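Local structure of beta-glucoside kinase (Listeria monocytogenes, 4HTL) at residues A7-G12 and L16-V21; G25-T30 and K277-L282; A33-S36 and Q42-A45; A61-G66 and A107-L112. The protein phosphorylates cellobiose with ATP to give cellobiose-6'-phosphate, and may also regulate transcription of the operon for cellobiose uptake. One frame throughout, in Å; residues are numbered along the deposited sequence.

Contact 1 of 4, residues A7-G12 and L16-V21; sequences AAFDIG and LKMGVV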
loop_
_atom_site.group_PDB
_atom_site.type_symbol
_atom_site.label_atom_id
_atom_site.label_comp_id
_atom_site.label_asym_id
_atom_site.label_seq_id
_atom_site.Cartn_x
_atom_site.Cartn_y
_atom_site.Cartn_z
ATOM N N ALA A 7 -3.731 -29.714 -14.348
ATOM C CA ALA A 7 -5.080 -29.177 -14.573
ATOM C C ALA A 7 -5.199 -27.824 -13.870
ATOM O O ALA A 7 -5.081 -27.751 -12.648
ATOM C CB ALA A 7 -6.138 -30.137 -14.055
ATOM N N ALA A 8 -5.422 -26.768 -14.645
ATOM C CA ALA A 8 -5.527 -25.411 -14.123
ATOM C C ALA A 8 -6.947 -24.910 -14.267
ATOM O O ALA A 8 -7.607 -25.114 -15.316
ATOM C CB ALA A 8 -4.542 -24.462 -14.849
ATOM N N PHE A 9 -7.408 -24.217 -13.240
ATOM C CA PHE A 9 -8.699 -23.606 -13.228
ATOM C C PHE A 9 -8.614 -22.143 -12.853
ATOM O O PHE A 9 -8.015 -21.790 -11.854
ATOM C CB PHE A 9 -9.632 -24.290 -12.219
ATOM C CG PHE A 9 -9.886 -25.736 -12.509
ATOM C CD1 PHE A 9 -10.812 -26.089 -13.463
ATOM C CD2 PHE A 9 -9.163 -26.739 -11.870
ATOM C CE1 PHE A 9 -11.037 -27.419 -13.775
ATOM C CE2 PHE A 9 -9.380 -28.077 -12.181
ATOM C CZ PHE A 9 -10.314 -28.416 -13.140
ATOM N N ASP A 10 -9.318 -21.315 -13.612
ATOM C CA ASP A 10 -9.394 -19.894 -13.322
ATOM C C ASP A 10 -10.845 -19.497 -13.235
ATOM O O ASP A 10 -11.555 -19.437 -14.263
ATOM C CB ASP A 10 -8.702 -19.099 -14.422
ATOM C CG ASP A 10 -8.778 -17.597 -14.199
ATOM O OD1 ASP A 10 -8.907 -17.093 -13.032
ATOM O OD2 ASP A 10 -8.682 -16.919 -15.208
ATOM N N ILE A 11 -11.276 -19.231 -12.009
ATOM C CA ILE A 11 -12.660 -18.911 -11.700
ATOM C C ILE A 11 -12.898 -17.427 -11.882
ATOM O O ILE A 11 -12.411 -16.603 -11.085
ATOM C CB ILE A 11 -13.000 -19.318 -10.256
ATOM C CG1 ILE A 11 -12.761 -20.813 -10.068
ATOM C CG2 ILE A 11 -14.455 -18.968 -9.957
ATOM C CD1 ILE A 11 -12.710 -21.279 -8.620
ATOM N N GLY A 12 -13.591 -17.087 -12.969
ATOM C CA GLY A 12 -13.888 -15.697 -13.340
ATOM C C GLY A 12 -15.257 -15.244 -12.885
ATOM O O GLY A 12 -15.972 -15.975 -12.178
ATOM N N LEU A 16 -15.693 -19.937 -16.295
ATOM C CA LEU A 16 -14.689 -20.759 -15.668
ATOM C C LEU A 16 -13.775 -21.192 -16.787
ATOM O O LEU A 16 -14.241 -21.828 -17.746
ATOM C CB LEU A 16 -15.298 -22.001 -15.010
ATOM C CG LEU A 16 -14.323 -23.051 -14.440
ATOM C CD1 LEU A 16 -13.486 -22.511 -13.258
ATOM C CD2 LEU A 16 -15.046 -24.313 -14.032
ATOM N N LYS A 17 -12.506 -20.777 -16.724
ATOM C CA LYS A 17 -11.526 -21.231 -17.684
ATOM C C LYS A 17 -10.760 -22.429 -17.125
ATOM O O LYS A 17 -10.475 -22.491 -15.928
ATOM C CB LYS A 17 -10.569 -20.097 -18.013
ATOM C CG LYS A 17 -11.225 -18.907 -18.725
ATOM C CD LYS A 17 -10.215 -17.771 -18.855
ATOM C CE LYS A 17 -10.747 -16.597 -19.672
ATOM N NZ LYS A 17 -9.991 -15.345 -19.403
HETATM N N MSE A 18 -10.411 -23.366 -18.002
HETATM C CA MSE A 18 -9.785 -24.606 -17.596
HETATM C C MSE A 18 -8.726 -24.948 -18.639
HETATM O O MSE A 18 -8.907 -24.663 -19.841
HETATM C CB MSE A 18 -10.834 -25.732 -17.498
HETATM C CG MSE A 18 -12.140 -25.327 -16.860
HETATM SE SE MSE A 18 -13.521 -26.722 -16.939
HETATM C CE MSE A 18 -14.856 -25.611 -17.647
ATOM N N GLY A 19 -7.632 -25.565 -18.204
ATOM C CA GLY A 19 -6.606 -25.990 -19.135
ATOM C C GLY A 19 -5.759 -27.096 -18.581
ATOM O O GLY A 19 -5.773 -27.372 -17.370
ATOM N N VAL A 20 -5.048 -27.763 -19.484
ATOM C CA VAL A 20 -3.984 -28.681 -19.101
ATOM C C VAL A 20 -2.709 -27.954 -19.512
ATOM O O VAL A 20 -2.559 -27.516 -20.665
ATOM C CB VAL A 20 -4.099 -30.046 -19.791
ATOM C CG1 VAL A 20 -2.852 -30.911 -19.497
ATOM C CG2 VAL A 20 -5.415 -30.736 -19.392
ATOM N N VAL A 21 -1.830 -27.784 -18.534
ATOM C CA VAL A 21 -0.685 -26.910 -18.656
ATOM C C VAL A 21 0.563 -27.713 -18.301
ATOM O O VAL A 21 0.602 -28.483 -17.306
ATOM C CB VAL A 21 -0.826 -25.677 -17.736
ATOM C CG1 VAL A 21 0.239 -24.612 -18.053
ATOM C CG2 VAL A 21 -2.241 -25.101 -17.830
#
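Phe9 and Met18, a selenomethionine, sit opposite each other across the antiparallel hairpin of strands 6-11 and 15-21 as a non-hydrogen-bonded pair, with their side chains on the same face. This close-packed face carries Phe9, Ile11, Leu16 and Met18 and is covered by helix 40-52. Met18 CG lies 3.7 Å from Phe9 CD1, and the selenium, 5.4 Å from the ring centroid and 84° off its normal, sits at the ring edge in a Met-aromatic contact. Leu16 has CG anti to its backbone N (chi1 173°), which brings CD1 over the neighbouring strand to 3.7 Å from Ile11 CG1. The hydrogen-bonded pairs Ala8-Gly19 and Asp10-Lys17 join the backbones; Ala8 N reaches Gly19 O and Asp10 N reaches Lys17 O, each at 2.8 Å and nearly straight.

The other face is more open and more polar. Ala8 CB touches Val21 CG2 at 3.8 Å beneath helix 280-293, whereas Asp10 and Lys17, both partly exposed, run side by side without forming a salt bridge, OD2 and NZ being 4.7 Å apart. The lysine NZ bonds elsewhere, to Asn278 O. By similarity, residues 8-12 belong to the ATP site, in the first hairpin of an actin-like ATPase domain. Two backbone bonds to Lys17 and one apolar face thus fix where Asp10 sits, with its OD1 bonded to Ser63 OG.

Contact 2 of 4, residues G25-T30 and K277-L282; sequences GEIILT and KNQAGL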
loop_
_atom_site.group_PDB
_atom_site.type_symbol
_atom_site.label_atom_id
_atom_site.label_comp_id
_atom_site.label_asym_id
_atom_site.label_seq_id
_atom_site.Cartn_x
_atom_site.Cartn_y
_atom_site.Cartn_z
ATOM N N GLY A 25 4.541 -23.551 -19.109
ATOM C CA GLY A 25 3.455 -22.599 -19.413
ATOM C C GLY A 25 2.769 -22.840 -20.747
ATOM O O GLY A 25 1.873 -22.061 -21.154
ATOM N N GLU A 26 3.205 -23.890 -21.453
ATOM C CA GLU A 26 2.512 -24.331 -22.664
ATOM C C GLU A 26 1.173 -24.946 -22.229
ATOM O O GLU A 26 1.117 -25.880 -21.404
ATOM C CB GLU A 26 3.331 -25.330 -23.475
ATOM C CG GLU A 26 2.594 -25.752 -24.745
ATOM C CD GLU A 26 3.348 -26.757 -25.563
ATOM O OE1 GLU A 26 4.511 -27.092 -25.214
ATOM O OE2 GLU A 26 2.749 -27.226 -26.554
ATOM N N ILE A 27 0.091 -24.384 -22.752
ATOM C CA ILE A 27 -1.259 -24.841 -22.438
ATOM C C ILE A 27 -1.728 -25.706 -23.592
ATOM O O ILE A 27 -2.011 -25.189 -24.679
ATOM C CB ILE A 27 -2.206 -23.644 -22.226
ATOM C CG1 ILE A 27 -1.748 -22.858 -21.013
ATOM C CG2 ILE A 27 -3.635 -24.114 -21.995
ATOM C CD1 ILE A 27 -2.546 -21.594 -20.767
ATOM N N ILE A 28 -1.807 -27.017 -23.353
ATOM C CA ILE A 28 -1.971 -27.998 -24.429
ATOM C C ILE A 28 -3.426 -28.341 -24.689
ATOM O O ILE A 28 -3.738 -28.905 -25.738
ATOM C CB ILE A 28 -1.096 -29.271 -24.199
ATOM C CG1 ILE A 28 -1.546 -30.074 -22.993
ATOM C CG2 ILE A 28 0.380 -28.900 -24.035
ATOM C CD1 ILE A 28 -0.912 -31.446 -22.877
ATOM N N LEU A 29 -4.316 -27.945 -23.780
ATOM C CA LEU A 29 -5.763 -28.131 -23.934
ATOM C C LEU A 29 -6.469 -27.062 -23.117
ATOM O O LEU A 29 -6.007 -26.707 -22.026
ATOM C CB LEU A 29 -6.198 -29.549 -23.481
ATOM C CG LEU A 29 -7.675 -29.945 -23.694
ATOM C CD1 LEU A 29 -7.794 -31.354 -24.268
ATOM C CD2 LEU A 29 -8.526 -29.797 -22.432
ATOM N N THR A 30 -7.551 -26.519 -23.647
ATOM C CA THR A 30 -8.414 -25.597 -22.890
ATOM C C THR A 30 -9.901 -26.010 -22.964
ATOM O O THR A 30 -10.321 -26.770 -23.842
ATOM C CB THR A 30 -8.338 -24.165 -23.401
ATOM O OG1 THR A 30 -8.762 -24.141 -24.751
ATOM C CG2 THR A 30 -6.919 -23.599 -23.297
ATOM N N LYS A 277 -3.648 -11.415 -21.091
ATOM C CA LYS A 277 -5.005 -11.110 -20.652
ATOM C C LYS A 277 -5.900 -12.372 -20.585
ATOM O O LYS A 277 -6.679 -12.557 -19.641
ATOM C CB LYS A 277 -5.671 -10.101 -21.615
ATOM C CG LYS A 277 -7.195 -10.000 -21.479
ATOM C CD LYS A 277 -7.823 -9.084 -22.536
ATOM C CE LYS A 277 -7.884 -7.642 -22.073
ATOM N NZ LYS A 277 -8.932 -7.337 -21.027
ATOM N N ASN A 278 -5.808 -13.219 -21.622
ATOM C CA ASN A 278 -6.707 -14.377 -21.679
ATOM C C ASN A 278 -6.391 -15.497 -20.687
ATOM O O ASN A 278 -7.288 -16.082 -20.085
ATOM C CB ASN A 278 -6.819 -14.859 -23.130
ATOM C CG ASN A 278 -7.385 -13.766 -24.045
ATOM O OD1 ASN A 278 -8.519 -13.215 -23.832
ATOM N ND2 ASN A 278 -6.576 -13.373 -25.016
ATOM N N GLN A 279 -5.106 -15.773 -20.499
ATOM C CA GLN A 279 -4.669 -16.937 -19.760
ATOM C C GLN A 279 -3.918 -16.656 -18.450
ATOM O O GLN A 279 -3.392 -17.607 -17.820
ATOM C CB GLN A 279 -3.840 -17.813 -20.712
ATOM C CG GLN A 279 -4.665 -18.278 -21.927
ATOM C CD GLN A 279 -3.968 -19.272 -22.823
ATOM O OE1 GLN A 279 -2.764 -19.171 -23.067
ATOM N NE2 GLN A 279 -4.737 -20.215 -23.352
ATOM N N ALA A 280 -3.776 -15.383 -18.076
ATOM C CA ALA A 280 -3.025 -15.034 -16.850
ATOM C C ALA A 280 -3.424 -15.797 -15.590
ATOM O O ALA A 280 -2.540 -16.239 -14.834
ATOM C CB ALA A 280 -2.977 -13.530 -16.598
ATOM N N GLY A 281 -4.723 -15.937 -15.343
ATOM C CA GLY A 281 -5.180 -16.690 -14.166
ATOM C C GLY A 281 -4.669 -18.125 -14.189
ATOM O O GLY A 281 -4.166 -18.597 -13.191
ATOM N N LEU A 282 -4.844 -18.825 -15.325
ATOM C CA LEU A 282 -4.382 -20.189 -15.445
ATOM C C LEU A 282 -2.897 -20.295 -15.232
ATOM O O LEU A 282 -2.405 -21.164 -14.485
ATOM C CB LEU A 282 -4.731 -20.772 -16.835
ATOM C CG LEU A 282 -6.213 -20.898 -17.190
ATOM C CD1 LEU A 282 -6.352 -21.251 -18.678
ATOM C CD2 LEU A 282 -6.920 -21.908 -16.279
HETATM O O HOH W 1 -3.515 -22.169 -25.365
#
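Van der Waals contact dominates where Ile27, at the start of strand 27-34, meets Gln279 and Leu282 around the first turn of helix 280-293. The Ile27 side chain, with CG1 anti to the carbonyl carbon (chi1 -64°) and an extended tail, places its CD1 methyl over the flat face of the Gln279 amide, nearly above CD. CD1 lies 3.3 Å from Gln279 OE1 and 3.4 Å from Gln279 CD. More loosely, the same methyl meets Leu282 CD1 at 4.4 Å. Thr30 adds its CG2 methyl, 4.0 Å from Gln279 NE2, the two side chains crossing at about a right angle.

Polar linkage is indirect, with no hydrogen bond passing straight between the segments. A water accepts from Gln279 NE2 at 3.1 Å and gives a weak bond of 3.4 Å to Ile27 O.

The contact ties an outermost strand of the first five-stranded sheet to the C-terminal helix, whose Leu282 goes on to pack against Ala8 and Asp10 of the ATP site inferred by similarity. With a water bridge that is weak on the Ile27 side, the pairing lacks strong directional bonds of its own; the methyl covers one face of the amide, and NE2 still donates to a water.

Contact 3 of 4, residues A33-S36 and Q42-A45; sequences AEIS and QILA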
loop_
_atom_site.group_PDB
_atom_site.type_symbol
_atom_site.label_atom_id
_atom_site.label_comp_id
_atom_site.label_asym_id
_atom_site.label_seq_id
_atom_site.Cartn_x
_atom_site.Cartn_y
_atom_site.Cartn_z
ATOM N N ALA A 33 -16.507 -22.635 -19.582
ATOM C CA ALA A 33 -17.922 -22.784 -19.276
ATOM C C ALA A 33 -18.458 -21.473 -18.724
ATOM O O ALA A 33 -17.857 -20.884 -17.829
ATOM C CB ALA A 33 -18.122 -23.880 -18.248
ATOM N N GLU A 34 -19.579 -21.007 -19.267
ATOM C CA GLU A 34 -20.326 -19.911 -18.652
ATOM C C GLU A 34 -20.877 -20.385 -17.303
ATOM O O GLU A 34 -21.445 -21.472 -17.206
ATOM C CB GLU A 34 -21.471 -19.438 -19.566
ATOM C CG GLU A 34 -20.999 -18.679 -20.804
ATOM C CD GLU A 34 -20.429 -17.301 -20.486
ATOM O OE1 GLU A 34 -21.158 -16.473 -19.893
ATOM O OE2 GLU A 34 -19.254 -17.032 -20.840
ATOM N N ILE A 35 -20.671 -19.587 -16.261
ATOM C CA ILE A 35 -21.186 -19.914 -14.929
ATOM C C ILE A 35 -22.262 -18.928 -14.519
ATOM O O ILE A 35 -22.064 -17.711 -14.577
ATOM C CB ILE A 35 -20.098 -19.900 -13.848
ATOM C CG1 ILE A 35 -19.039 -20.960 -14.145
ATOM C CG2 ILE A 35 -20.732 -20.159 -12.486
ATOM C CD1 ILE A 35 -19.521 -22.381 -13.962
ATOM N N SER A 36 -23.400 -19.477 -14.094
ATOM C CA SER A 36 -24.571 -18.685 -13.752
ATOM C C SER A 36 -24.564 -18.202 -12.292
ATOM O O SER A 36 -24.429 -19.006 -11.366
ATOM C CB SER A 36 -25.838 -19.502 -14.031
ATOM O OG SER A 36 -26.962 -18.657 -14.154
ATOM N N GLN A 42 -21.974 -25.285 -9.273
ATOM C CA GLN A 42 -21.768 -25.455 -10.703
ATOM C C GLN A 42 -20.270 -25.488 -11.000
ATOM O O GLN A 42 -19.811 -26.295 -11.782
ATOM C CB GLN A 42 -22.438 -24.322 -11.473
ATOM C CG GLN A 42 -22.502 -24.551 -12.974
ATOM C CD GLN A 42 -23.286 -25.801 -13.342
ATOM O OE1 GLN A 42 -24.247 -26.167 -12.667
ATOM N NE2 GLN A 42 -22.867 -26.465 -14.409
ATOM N N ILE A 43 -19.499 -24.613 -10.341
ATOM C CA ILE A 43 -18.064 -24.608 -10.572
ATOM C C ILE A 43 -17.442 -25.947 -10.186
ATOM O O ILE A 43 -16.597 -26.483 -10.932
ATOM C CB ILE A 43 -17.330 -23.441 -9.833
ATOM C CG1 ILE A 43 -17.730 -22.085 -10.445
ATOM C CG2 ILE A 43 -15.819 -23.657 -9.818
ATOM C CD1 ILE A 43 -17.472 -20.903 -9.550
ATOM N N LEU A 44 -17.859 -26.507 -9.044
ATOM C CA LEU A 44 -17.307 -27.777 -8.612
ATOM C C LEU A 44 -17.678 -28.881 -9.597
ATOM O O LEU A 44 -16.872 -29.805 -9.870
ATOM C CB LEU A 44 -17.765 -28.111 -7.210
ATOM C CG LEU A 44 -17.275 -27.157 -6.109
ATOM C CD1 LEU A 44 -18.003 -27.484 -4.825
ATOM C CD2 LEU A 44 -15.768 -27.282 -5.946
ATOM N N ALA A 45 -18.879 -28.781 -10.146
ATOM C CA ALA A 45 -19.373 -29.784 -11.114
ATOM C C ALA A 45 -18.540 -29.729 -12.409
ATOM O O ALA A 45 -18.041 -30.757 -12.895
ATOM C CB ALA A 45 -20.826 -29.529 -11.396
#
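The turn from strand 27-34 into helix 40-52 brings the end of a sheet-edge strand against the first part of the helix, and Ile35, just past the strand, makes the contact. Its side chain points toward the helix and meets two successive residues there. Ile35 and Gln42 were each modelled in two conformers, and the distances, torsions and amide bond given here belong to one of these. The CD1 methyl lies 3.8 Å from Gln42 CG and 4.0 Å from Ile43 CG1. Ile43 CG1 is in turn approached by more than the methyl: Ile35 CG1 and Ile35 CG2 each come to 4.1 Å from it. The two isoleucines cross at about a right angle, one branched chain lying across the other, whereas Ile35 and Gln42 run obliquely to each other.

Strand 27-34 is an outermost strand of the five-stranded mixed sheet in this ROK-family protein, of the actin-like ATPase clan, and helix 40-52 packs on one face of that sheet. Ile43 is the buried partner; beyond Ile35 it touches Ile11, a residue of the ATP site by similarity, together with Ile81 and Phe84. Ile35 also packs on Leu16 of the adjacent strand, so it lies between the sheet and the helix.

Gln42 offers only the aliphatic part of its chain. In the conformer described, CG stands anti to the backbone N (chi1 -169°), and a bend at chi2 (60°) turns the amide aside, where NE2 bonds to Glu46 OE2 one helical turn on. No hydrogen bond joins the two segments.

Contact 4 of 4, residues A61-G66 and A107-L112; sequences AVSAPG and ANCALL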
loop_
_atom_site.group_PDB
_atom_site.type_symbol
_atom_site.label_atom_id
_atom_site.label_comp_id
_atom_site.label_asym_id
_atom_site.label_seq_id
_atom_site.Cartn_x
_atom_site.Cartn_y
_atom_site.Cartn_z
ATOM N N ALA A 61 -4.155 -26.877 -10.149
ATOM C CA ALA A 61 -3.804 -25.500 -9.781
ATOM C C ALA A 61 -5.048 -24.646 -9.985
ATOM O O ALA A 61 -5.690 -24.700 -11.042
ATOM C CB ALA A 61 -2.662 -24.979 -10.664
ATOM N N VAL A 62 -5.414 -23.893 -8.960
ATOM C CA VAL A 62 -6.625 -23.073 -8.984
ATOM C C VAL A 62 -6.315 -21.601 -8.741
ATOM O O VAL A 62 -5.543 -21.251 -7.811
ATOM C CB VAL A 62 -7.635 -23.564 -7.910
ATOM C CG1 VAL A 62 -8.918 -22.712 -7.924
ATOM C CG2 VAL A 62 -7.921 -25.065 -8.086
ATOM N N SER A 63 -6.973 -20.748 -9.545
ATOM C CA SER A 63 -7.044 -19.311 -9.336
ATOM C C SER A 63 -8.518 -19.005 -8.946
ATOM O O SER A 63 -9.456 -19.233 -9.726
ATOM C CB SER A 63 -6.627 -18.571 -10.619
ATOM O OG SER A 63 -7.134 -17.262 -10.713
ATOM N N ALA A 64 -8.722 -18.494 -7.745
ATOM C CA ALA A 64 -10.047 -18.317 -7.189
ATOM C C ALA A 64 -10.264 -16.905 -6.681
ATOM O O ALA A 64 -9.351 -16.314 -6.089
ATOM C CB ALA A 64 -10.252 -19.312 -6.032
ATOM N N PRO A 65 -11.497 -16.376 -6.829
ATOM C CA PRO A 65 -11.750 -15.083 -6.182
ATOM C C PRO A 65 -11.802 -15.160 -4.677
ATOM O O PRO A 65 -11.945 -16.241 -4.087
ATOM C CB PRO A 65 -13.067 -14.602 -6.800
ATOM C CG PRO A 65 -13.745 -15.848 -7.245
ATOM C CD PRO A 65 -12.675 -16.866 -7.562
ATOM N N GLY A 66 -11.564 -14.011 -4.057
ATOM C CA GLY A 66 -11.736 -13.884 -2.623
ATOM C C GLY A 66 -10.398 -14.037 -1.894
ATOM O O GLY A 66 -9.340 -13.702 -2.456
ATOM N N ALA A 107 -6.428 -12.339 -8.511
ATOM C CA ALA A 107 -5.568 -11.157 -8.800
ATOM C C ALA A 107 -4.087 -11.494 -8.604
ATOM O O ALA A 107 -3.227 -11.137 -9.425
ATOM C CB ALA A 107 -5.989 -9.939 -8.004
ATOM N N ASN A 108 -3.805 -12.223 -7.529
ATOM C CA ASN A 108 -2.472 -12.702 -7.266
ATOM C C ASN A 108 -1.976 -13.607 -8.343
ATOM O O ASN A 108 -0.843 -13.443 -8.765
ATOM C CB ASN A 108 -2.356 -13.399 -5.919
ATOM C CG ASN A 108 -2.549 -12.435 -4.720
ATOM O OD1 ASN A 108 -2.541 -11.211 -4.881
ATOM N ND2 ASN A 108 -2.748 -13.013 -3.519
ATOM N N CYS A 109 -2.820 -14.519 -8.845
ATOM C CA CYS A 109 -2.401 -15.399 -9.936
ATOM C C CYS A 109 -2.067 -14.585 -11.203
ATOM O O CYS A 109 -1.051 -14.814 -11.840
ATOM C CB CYS A 109 -3.473 -16.444 -10.237
ATOM S SG CYS A 109 -3.547 -17.763 -9.025
ATOM N N ALA A 110 -2.860 -13.582 -11.523
ATOM C CA ALA A 110 -2.594 -12.795 -12.711
ATOM C C ALA A 110 -1.290 -12.038 -12.536
ATOM O O ALA A 110 -0.543 -11.880 -13.508
ATOM C CB ALA A 110 -3.738 -11.821 -13.040
ATOM N N LEU A 111 -0.987 -11.593 -11.316
ATOM C CA LEU A 111 0.298 -10.948 -11.097
ATOM C C LEU A 111 1.442 -11.968 -11.296
ATOM O O LEU A 111 2.448 -11.657 -11.885
ATOM C CB LEU A 111 0.373 -10.343 -9.720
ATOM C CG LEU A 111 1.667 -9.572 -9.407
ATOM C CD1 LEU A 111 1.404 -8.414 -8.450
ATOM C CD2 LEU A 111 2.732 -10.527 -8.819
ATOM N N LEU A 112 1.261 -13.161 -10.762
ATOM C CA LEU A 112 2.267 -14.204 -10.893
ATOM C C LEU A 112 2.540 -14.556 -12.352
ATOM O O LEU A 112 3.686 -14.832 -12.698
ATOM C CB LEU A 112 1.892 -15.427 -10.063
ATOM C CG LEU A 112 1.946 -15.280 -8.522
ATOM C CD1 LEU A 112 1.375 -16.539 -7.851
ATOM C CD2 LEU A 112 3.304 -14.871 -7.952
#
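Between residues 61-66 and 107-112 the backbones come nearest at Ser63 and Cys109, with their CA atoms 6.1 Å apart and no backbone hydrogen bond between them. Both side chains leave the backbone toward the other segment. Cys109 SG, set anti to its carbonyl carbon (chi1 -75°), lies alongside the serine and comes to 3.6 Å from Ser63 CB and 3.8 Å from Ser63 CA. The cysteine CB fills in beside it, 3.8 Å from Ser63 OG. Farther back, SG is 4.2 Å from Val62 O.

The serine hydroxyl does not bond to the cysteine. Ser63 OG stands anti to the backbone N (chi1 157°) and makes its hydrogen bond with Asp10 OD1 on the adjacent strand 6-11, in the ATP site assigned by similarity. Cys109 also packs against Ala285 of helix 280-293 and Glu104 of strand 101-105, so the buried Cys109 side chain is shared by strands 59-64 and 101-105 and helix 280-293.

The pairing divides the serine between two roles: its CH2 gives the sulfur a van der Waals surface, while its OH is held by the aspartate. In this buried setting Ser63 is consistent with a residue that orients the Asp10 carboxylate through OD1.

How the contacts relate
From the N terminus, contact 1 closes first, as a tight hairpin between neighbouring strands 6-11 and 15-21. The chain then adds strand 27-34 at the sheet edge, where contact 2 opens; it closes only 247 residues later, at helix 280-293, bringing the C-terminal helix back to the N-terminal sheet. Within that long span lie contacts 3 and 4, one after the other: contact 3 closes the short turn from the same edge strand into helix 40-52, and contact 4 joins strand 59-64 to helix 106-117. No two contacts cross. Strand 27-34 pairs with strand 15-21, linking contacts 2 and 3 to contact 1; contacts 1 and 4 meet through strands 6-11 and 59-64, and contact 2 touches contact 4 through Gly281.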